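Local coordinates for protein alginate lyase (Paenibacillus sp. FPU-7, PDB 6KFN) that probably depolymerises alginate by beta-elimination, using a right-handed parallel beta-helix as its scaffold, at residues L109-V119 and H134-F145. Residues are numbered along the deposited sequence; the frame is centred on the assembly and turned at random. Where two conformers were deposited one is given.
Sequences LEIYDIGDEGV and HIYNTGLIEAGF
Tyr136 reaches across to Glu110 and Tyr112 on the outer face of two neighbouring coils of a right-handed parallel beta-helix, where strands 110-112 and 134-136 run in register, their axes 4.8 Å apart at closest approach. Its OH donates a 2.6 Å hydrogen bond to OE2 of Glu110, which receives it on the anti lone pair, near the plane of the ring. Glu110 gets there fully stretched, CG anti to the backbone N (chi1 -176°). CB of Tyr112 sits over the centre of the Tyr136 ring, a CH-pi contact 3.5 Å from the centroid. Both tyrosines hold CG between their own N and carbonyl carbon, and their matching first and second torsions turn the rings alike, 12° from parallel but slid so far that they barely overlap; the Tyr136 hydroxyl hangs over the rim of the Tyr112 ring. CD1 of Tyr136 lies over the face of the His134 imidazole, whose NE2 bonds to Gly176 O. On the inner face CB of Ile111 packs against CG1 of Ile135, and CD1 of Ile135 meets CG2 of Val119 at 3.9 Å.

Backbone bonds from His134 N to Leu109 O, from Ile111 N to His134 O and from Tyr136 N to Ile111 O join the strands. At the corner, Asp113 and Asn137 both turn with positive phi and lie alongside each other; ND2 of Asn137 reaches the syn side of Asp113 OD1 at 3.1 Å, the acceptor slightly out of the amide plane. Farther on, the loop 139-142 wraps around 114-116. Asp116 lies beside Phe145 and, with Glu117, forms salt bridges to Lys94 of the preceding coil. Gly115 O is gripped twice, by Ile141 N at 2.8 Å on an in-plane lone pair and by Glu142 N, tilted 34° from the carbonyl plane.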
loop_
_atom_site.group_PDB
_atom_site.type_symbol
_atom_site.label_atom_id
_atom_site.label_comp_id
_atom_site.label_asym_id
_atom_site.label_seq_id
_atom_site.Cartn_x
_atom_site.Cartn_y
_atom_site.Cartn_z
ATOM N N LEU A 109 -7.104 8.278 3.730
ATOM C CA LEU A 109 -6.071 8.970 3.000
ATOM C C LEU A 109 -6.348 8.975 1.502
ATOM O O LEU A 109 -6.967 8.064 0.951
ATOM C CB LEU A 109 -4.709 8.331 3.264
ATOM C CG LEU A 109 -4.342 8.147 4.739
ATOM C CD1 LEU A 109 -2.898 7.722 4.849
ATOM C CD2 LEU A 109 -4.579 9.422 5.543
ATOM N N GLU A 110 -5.828 9.999 0.847
ATOM C CA GLU A 110 -5.849 10.107 -0.607
ATOM C C GLU A 110 -4.415 10.388 -1.041
ATOM O O GLU A 110 -3.892 11.457 -0.721
ATOM C CB GLU A 110 -6.824 11.207 -1.035
ATOM C CG GLU A 110 -6.990 11.332 -2.523
ATOM C CD GLU A 110 -7.897 12.470 -2.979
ATOM O OE1 GLU A 110 -8.612 13.043 -2.159
ATOM O OE2 GLU A 110 -7.848 12.781 -4.183
ATOM N N ILE A 111 -3.791 9.417 -1.727
ATOM C CA ILE A 111 -2.362 9.444 -2.012
ATOM C C ILE A 111 -2.217 9.384 -3.531
ATOM O O ILE A 111 -2.708 8.430 -4.147
ATOM C CB ILE A 111 -1.640 8.269 -1.342
ATOM C CG1 ILE A 111 -1.886 8.303 0.169
ATOM C CG2 ILE A 111 -0.167 8.267 -1.703
ATOM C CD1 ILE A 111 -1.382 7.095 0.897
ATOM N N TYR A 112 -1.587 10.398 -4.126
ATOM C CA TYR A 112 -1.641 10.510 -5.578
ATOM C C TYR A 112 -0.529 11.396 -6.092
ATOM O O TYR A 112 0.017 12.250 -5.388
ATOM C CB TYR A 112 -3.018 11.099 -6.023
ATOM C CG TYR A 112 -3.288 12.472 -5.428
ATOM C CD1 TYR A 112 -3.794 12.587 -4.135
ATOM C CD2 TYR A 112 -2.974 13.648 -6.089
ATOM C CE1 TYR A 112 -3.992 13.783 -3.521
ATOM C CE2 TYR A 112 -3.177 14.916 -5.446
ATOM C CZ TYR A 112 -3.682 14.936 -4.149
ATOM O OH TYR A 112 -3.919 16.103 -3.420
ATOM N N ASP A 113 -0.240 11.210 -7.384
ATOM C CA ASP A 113 0.784 11.968 -8.102
ATOM C C ASP A 113 2.149 11.790 -7.425
ATOM O O ASP A 113 2.803 12.712 -6.941
ATOM C CB ASP A 113 0.423 13.430 -8.324
ATOM C CG ASP A 113 -0.771 13.618 -9.237
ATOM O OD1 ASP A 113 -1.106 12.730 -10.029
ATOM O OD2 ASP A 113 -1.377 14.723 -9.122
ATOM N N ILE A 114 2.573 10.519 -7.428
ATOM C CA ILE A 114 3.760 10.023 -6.749
ATOM C C ILE A 114 4.737 9.502 -7.804
ATOM O O ILE A 114 4.341 8.821 -8.757
ATOM C CB ILE A 114 3.365 8.890 -5.761
ATOM C CG1 ILE A 114 2.339 9.376 -4.729
ATOM C CG2 ILE A 114 4.576 8.313 -5.089
ATOM C CD1 ILE A 114 2.776 10.544 -3.876
ATOM N N GLY A 115 6.022 9.809 -7.628
ATOM C CA GLY A 115 7.011 9.401 -8.622
ATOM C C GLY A 115 7.193 7.887 -8.741
ATOM O O GLY A 115 7.255 7.348 -9.855
ATOM N N ASP A 116 7.331 7.208 -7.599
ATOM C CA ASP A 116 7.468 5.765 -7.498
ATOM C C ASP A 116 6.226 5.234 -6.775
ATOM O O ASP A 116 5.117 5.418 -7.285
ATOM C CB ASP A 116 8.800 5.390 -6.821
ATOM C CG ASP A 116 10.038 5.719 -7.651
ATOM O OD1 ASP A 116 9.973 6.112 -8.822
ATOM O OD2 ASP A 116 11.138 5.518 -7.042
ATOM N N GLU A 117 6.398 4.599 -5.602
ATOM C CA GLU A 117 5.320 3.833 -4.980
ATOM C C GLU A 117 4.534 4.664 -3.965
ATOM O O GLU A 117 5.058 5.520 -3.251
ATOM C CB GLU A 117 5.838 2.523 -4.375
ATOM C CG GLU A 117 6.696 2.604 -3.113
ATOM C CD GLU A 117 8.195 2.847 -3.297
ATOM O OE1 GLU A 117 8.615 3.352 -4.363
ATOM O OE2 GLU A 117 8.982 2.580 -2.337
ATOM N N GLY A 118 3.244 4.355 -3.863
ATOM C CA GLY A 118 2.357 5.108 -2.999
ATOM C C GLY A 118 2.655 4.939 -1.519
ATOM O O GLY A 118 2.852 5.929 -0.805
ATOM N N VAL A 119 2.613 3.696 -1.056
ATOM C CA VAL A 119 2.826 3.343 0.348
ATOM C C VAL A 119 3.808 2.192 0.383
ATOM O O VAL A 119 3.634 1.220 -0.357
ATOM C CB VAL A 119 1.511 2.957 1.041
ATOM C CG1 VAL A 119 1.731 2.492 2.496
ATOM C CG2 VAL A 119 0.539 4.139 1.005
ATOM N N HIS A 134 -7.612 5.900 -0.824
ATOM C CA HIS A 134 -7.525 5.822 -2.283
ATOM C C HIS A 134 -6.120 6.192 -2.692
ATOM O O HIS A 134 -5.647 7.286 -2.354
ATOM C CB HIS A 134 -8.539 6.769 -2.922
ATOM C CG HIS A 134 -8.617 6.676 -4.429
ATOM N ND1 HIS A 134 -9.225 7.657 -5.174
ATOM C CD2 HIS A 134 -8.188 5.750 -5.307
ATOM C CE1 HIS A 134 -9.180 7.313 -6.452
ATOM N NE2 HIS A 134 -8.545 6.162 -6.562
ATOM N N ILE A 135 -5.460 5.296 -3.447
ATOM C CA ILE A 135 -4.141 5.510 -3.983
ATOM C C ILE A 135 -4.263 5.477 -5.503
ATOM O O ILE A 135 -4.809 4.514 -6.052
ATOM C CB ILE A 135 -3.149 4.420 -3.514
ATOM C CG1 ILE A 135 -3.052 4.398 -1.988
ATOM C CG2 ILE A 135 -1.805 4.595 -4.169
ATOM C CD1 ILE A 135 -2.402 3.149 -1.428
ATOM N N TYR A 136 -3.763 6.514 -6.183
ATOM C CA TYR A 136 -3.867 6.572 -7.635
ATOM C C TYR A 136 -2.708 7.397 -8.168
ATOM O O TYR A 136 -2.030 8.106 -7.427
ATOM C CB TYR A 136 -5.265 7.097 -8.069
ATOM C CG TYR A 136 -5.614 8.494 -7.626
ATOM C CD1 TYR A 136 -6.136 8.737 -6.359
ATOM C CD2 TYR A 136 -5.494 9.566 -8.494
ATOM C CE1 TYR A 136 -6.502 10.018 -5.966
ATOM C CE2 TYR A 136 -5.854 10.841 -8.115
ATOM C CZ TYR A 136 -6.366 11.080 -6.860
ATOM O OH TYR A 136 -6.727 12.353 -6.513
ATOM N N ASN A 137 -2.459 7.304 -9.481
ATOM C CA ASN A 137 -1.437 8.133 -10.134
ATOM C C ASN A 137 -0.072 7.997 -9.448
ATOM O O ASN A 137 0.489 8.953 -8.907
ATOM C CB ASN A 137 -1.861 9.605 -10.206
ATOM C CG ASN A 137 -2.967 9.821 -11.146
ATOM O OD1 ASN A 137 -3.464 8.919 -11.787
ATOM N ND2 ASN A 137 -3.445 11.075 -11.175
ATOM N N THR A 138 0.468 6.779 -9.532
ATOM C CA THR A 138 1.811 6.452 -9.032
ATOM C C THR A 138 2.698 6.060 -10.196
ATOM O O THR A 138 2.224 5.797 -11.302
ATOM C CB THR A 138 1.754 5.314 -8.010
ATOM O OG1 THR A 138 1.182 4.173 -8.640
ATOM C CG2 THR A 138 0.900 5.658 -6.796
ATOM N N GLY A 139 4.008 5.991 -9.967
ATOM C CA GLY A 139 4.919 5.672 -11.036
ATOM C C GLY A 139 5.088 6.757 -12.065
ATOM O O GLY A 139 5.478 6.459 -13.212
ATOM N N LEU A 140 4.901 8.025 -11.675
ATOM C CA LEU A 140 5.071 9.144 -12.601
ATOM C C LEU A 140 6.521 9.346 -13.018
ATOM O O LEU A 140 6.770 9.949 -14.076
ATOM C CB LEU A 140 4.490 10.421 -12.017
ATOM C CG LEU A 140 2.991 10.405 -11.701
ATOM C CD1 LEU A 140 2.623 11.832 -11.347
ATOM C CD2 LEU A 140 2.180 9.849 -12.855
ATOM N N ILE A 141 7.470 8.886 -12.222
ATOM C CA ILE A 141 8.890 9.004 -12.513
ATOM C C ILE A 141 9.458 7.683 -12.997
ATOM O O ILE A 141 10.187 7.631 -13.979
ATOM C CB ILE A 141 9.639 9.552 -11.277
ATOM C CG1 ILE A 141 9.211 11.010 -10.995
ATOM C CG2 ILE A 141 11.184 9.384 -11.471
ATOM C CD1 ILE A 141 9.741 11.996 -11.943
ATOM N N GLU A 142 9.126 6.584 -12.318
ATOM C CA GLU A 142 9.543 5.256 -12.752
ATOM C C GLU A 142 8.364 4.315 -12.702
ATOM O O GLU A 142 7.944 3.881 -11.618
ATOM C CB GLU A 142 10.707 4.736 -11.912
ATOM C CG GLU A 142 11.476 3.623 -12.559
ATOM C CD GLU A 142 12.217 4.100 -13.824
ATOM O OE1 GLU A 142 13.122 4.962 -13.708
ATOM O OE2 GLU A 142 11.888 3.582 -14.893
ATOM N N ALA A 143 7.812 3.971 -13.866
ATOM C CA ALA A 143 6.629 3.132 -13.923
ATOM C C ALA A 143 6.857 1.804 -13.218
ATOM O O ALA A 143 5.969 1.299 -12.533
ATOM C CB ALA A 143 6.230 2.877 -15.377
ATOM N N GLY A 144 8.037 1.228 -13.408
ATOM C CA GLY A 144 8.326 -0.070 -12.825
ATOM C C GLY A 144 8.531 -0.064 -11.326
ATOM O O GLY A 144 8.597 -1.151 -10.733
ATOM N N PHE A 145 8.631 1.115 -10.737
ATOM C CA PHE A 145 8.647 1.332 -9.281
ATOM C C PHE A 145 7.353 1.993 -8.815
ATOM O O PHE A 145 7.300 2.618 -7.763
ATOM C CB PHE A 145 9.846 2.219 -8.889
ATOM C CG PHE A 145 11.214 1.683 -9.228
ATOM C CD1 PHE A 145 11.481 0.326 -9.418
ATOM C CD2 PHE A 145 12.272 2.560 -9.307
ATOM C CE1 PHE A 145 12.743 -0.141 -9.686
ATOM C CE2 PHE A 145 13.546 2.091 -9.611
ATOM C CZ PHE A 145 13.771 0.727 -9.792
#